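Local structure of uncharacterized protein (Pyrococcus furiosus, 3WL4) at residues E38-D43 and P149-T154. The protein is uncharacterized but probably acts as a metal-dependent deacetylase that hydrolyses the acetyl group from the nitrogen of N-acetylated amino sugars. Numbering follows the deposited sequence.
With CD (cadmium ion), chain C; TAM (tris(hydroxyethyl)aminomethane), chain K.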
# COMPACT_ATOMS: atom_id res chain seq x y z
N GLU A 38 -6.37 -12.77 -20.23
CA GLU A 38 -5.73 -13.94 -19.63
C GLU A 38 -4.79 -13.48 -18.55
O GLU A 38 -4.02 -12.53 -18.71
CB GLU A 38 -4.88 -14.78 -20.61
CG GLU A 38 -3.93 -13.95 -21.54
CD GLU A 38 -3.22 -14.84 -22.57
OE1 GLU A 38 -3.51 -16.00 -22.65
OE2 GLU A 38 -2.26 -14.30 -23.19
N PRO A 39 -4.73 -14.23 -17.43
CA PRO A 39 -3.74 -13.87 -16.37
C PRO A 39 -2.31 -14.03 -16.78
O PRO A 39 -1.48 -13.17 -16.51
CB PRO A 39 -4.11 -14.86 -15.22
CG PRO A 39 -5.62 -15.19 -15.42
CD PRO A 39 -5.78 -15.20 -17.02
N HIS A 40 -2.02 -15.19 -17.49
CA HIS A 40 -0.66 -15.46 -17.93
C HIS A 40 -0.70 -15.85 -19.43
O HIS A 40 -1.74 -16.23 -19.95
CB HIS A 40 -0.20 -16.75 -17.16
CG HIS A 40 -0.27 -16.59 -15.67
ND1 HIS A 40 -1.11 -17.39 -14.92
CD2 HIS A 40 0.40 -15.76 -14.82
CE1 HIS A 40 -1.03 -17.01 -13.66
NE2 HIS A 40 -0.08 -16.08 -13.55
N PRO A 41 0.50 -15.85 -20.04
CA PRO A 41 0.54 -16.32 -21.44
C PRO A 41 0.18 -17.86 -21.39
O PRO A 41 0.76 -18.63 -20.62
CB PRO A 41 2.01 -16.17 -21.80
CG PRO A 41 2.58 -15.10 -20.87
CD PRO A 41 1.79 -15.34 -19.54
N ASP A 42 -0.79 -18.15 -22.18
CA ASP A 42 -1.32 -19.52 -22.42
C ASP A 42 -2.69 -19.70 -21.82
O ASP A 42 -3.39 -20.59 -22.22
CB ASP A 42 -0.46 -20.72 -22.08
CG ASP A 42 -0.30 -21.02 -20.56
OD1 ASP A 42 -1.20 -20.66 -19.75
OD2 ASP A 42 0.72 -21.74 -20.15
N ASP A 43 -3.23 -18.74 -21.01
CA ASP A 43 -4.51 -19.03 -20.47
C ASP A 43 -5.68 -18.93 -21.43
O ASP A 43 -6.68 -19.64 -21.32
CB ASP A 43 -4.87 -18.08 -19.24
CG ASP A 43 -4.10 -18.49 -17.99
OD1 ASP A 43 -4.20 -19.73 -17.55
OD2 ASP A 43 -3.32 -17.73 -17.35
N PRO A 149 -3.61 -16.14 -6.98
CA PRO A 149 -4.19 -14.72 -6.88
C PRO A 149 -4.23 -14.08 -8.24
O PRO A 149 -5.13 -13.21 -8.45
CB PRO A 149 -3.22 -14.04 -5.93
CG PRO A 149 -1.89 -14.87 -6.00
CD PRO A 149 -2.38 -16.32 -6.17
N ASP A 150 -3.24 -14.38 -9.16
CA ASP A 150 -3.35 -13.63 -10.42
C ASP A 150 -4.64 -14.02 -11.15
O ASP A 150 -5.18 -13.28 -11.96
CB ASP A 150 -2.17 -14.02 -11.40
CG ASP A 150 -0.83 -13.63 -10.93
OD1 ASP A 150 -0.67 -12.72 -10.05
OD2 ASP A 150 0.19 -14.10 -11.52
N HIS A 151 -5.09 -15.29 -11.01
CA HIS A 151 -6.36 -15.68 -11.69
C HIS A 151 -7.56 -15.02 -11.04
O HIS A 151 -8.43 -14.49 -11.76
CB HIS A 151 -6.53 -17.24 -11.65
CG HIS A 151 -5.75 -17.92 -12.74
ND1 HIS A 151 -6.34 -18.84 -13.58
CD2 HIS A 151 -4.49 -17.69 -13.17
CE1 HIS A 151 -5.41 -19.22 -14.50
NE2 HIS A 151 -4.28 -18.58 -14.25
N ARG A 152 -7.65 -15.04 -9.71
CA ARG A 152 -8.82 -14.48 -9.08
C ARG A 152 -8.85 -12.93 -9.41
O ARG A 152 -9.94 -12.38 -9.79
CB ARG A 152 -8.72 -14.58 -7.53
CG ARG A 152 -8.80 -16.06 -7.06
CD ARG A 152 -8.85 -16.12 -5.54
NE ARG A 152 -7.61 -15.63 -4.90
CZ ARG A 152 -6.73 -16.34 -4.28
NH1 ARG A 152 -6.76 -17.70 -4.26
NH2 ARG A 152 -5.69 -15.73 -3.69
N ARG A 153 -7.69 -12.32 -9.27
CA ARG A 153 -7.66 -10.83 -9.51
C ARG A 153 -8.01 -10.49 -10.95
O ARG A 153 -8.70 -9.53 -11.23
CB ARG A 153 -6.34 -10.28 -9.14
CG ARG A 153 -6.19 -10.33 -7.56
CD ARG A 153 -4.78 -9.96 -7.16
NE ARG A 153 -4.77 -9.94 -5.69
CZ ARG A 153 -3.85 -9.25 -5.03
NH1 ARG A 153 -2.78 -8.65 -5.59
NH2 ARG A 153 -4.03 -9.18 -3.67
N THR A 154 -7.55 -11.31 -11.93
CA THR A 154 -7.89 -10.99 -13.29
C THR A 154 -9.38 -11.01 -13.49
O THR A 154 -9.98 -10.16 -14.20
CB THR A 154 -7.21 -12.06 -14.23
OG1 THR A 154 -5.79 -11.86 -14.19
CG2 THR A 154 -7.56 -11.82 -15.73
CD CD C . -2.55 -19.07 -15.67
C TAM K . -1.22 -22.00 -16.40
C1 TAM K . -0.37 -21.98 -15.18
C2 TAM K . -2.65 -22.35 -16.36
C3 TAM K . -0.62 -22.88 -17.42
C4 TAM K . -1.31 -22.00 -14.06
C5 TAM K . -3.16 -21.37 -15.26
C6 TAM K . 0.74 -22.55 -17.76
N TAM K . -1.19 -20.46 -16.85
O4 TAM K . -1.35 -20.45 -14.00
O5 TAM K . -4.36 -21.51 -15.65
O6 TAM K . 1.86 -22.43 -16.78
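H40, D43 and H151 join the two segments through one cadmium ion. H40 gives ND1 and H151 gives NE2, each 2.3 Å from the metal. D43 chelates it with both oxygens, unequally: OD2 lies 2.3 Å from the cadmium and OD1 2.6 Å. The bound tris(hydroxyethyl)aminomethane adds its N and O4. The two imidazoles meet rim to rim, with planes 37° apart, and the D43 carboxylate stands nearly perpendicular to the H151 ring.

Hydrogen bonds hold these ligands in place, with D150 and Y191 as the second shell. H40 has CG beside its backbone N (chi1 -58°), and the turn of the ring about chi2 (117°) puts ND1 at the metal and NE2 toward helix 149-164. H40 NE2 donates to D150 OD2 at 2.8 Å. The bond is bent and uses the anti lone pair of the carboxylate. D150 is itself held by the backbone N of T112 at OD2 and of L114 at OD1. On the loop, H40 N donates to D43 OD2, within a type II turn from H40 to D43. Y191 also hydrogen-bonds D43 OD1.

P39 packs between the H151 ring and T154. Its CG sits over one face of the H151 ring, 3.7 Å from the centroid, a CH-pi contact. T154 lies across the proline, with OG1 3.6 Å from P39 CG. That hydroxyl donates to D150 O, which also accepts the backbone N of T154. H259 of a second subunit meets the H151 ring edge-to-face.

The sequence P39-H40-P41-D42-D43 after strand 33-38, with H151 from the helix, matches the zinc site of this deacetylase family. Cadmium therefore probably occupies the zinc position. The D150 carboxylate would make H40 a more electron-rich metal ligand, and the bound amino alcohol probably occupies part of the substrate pocket.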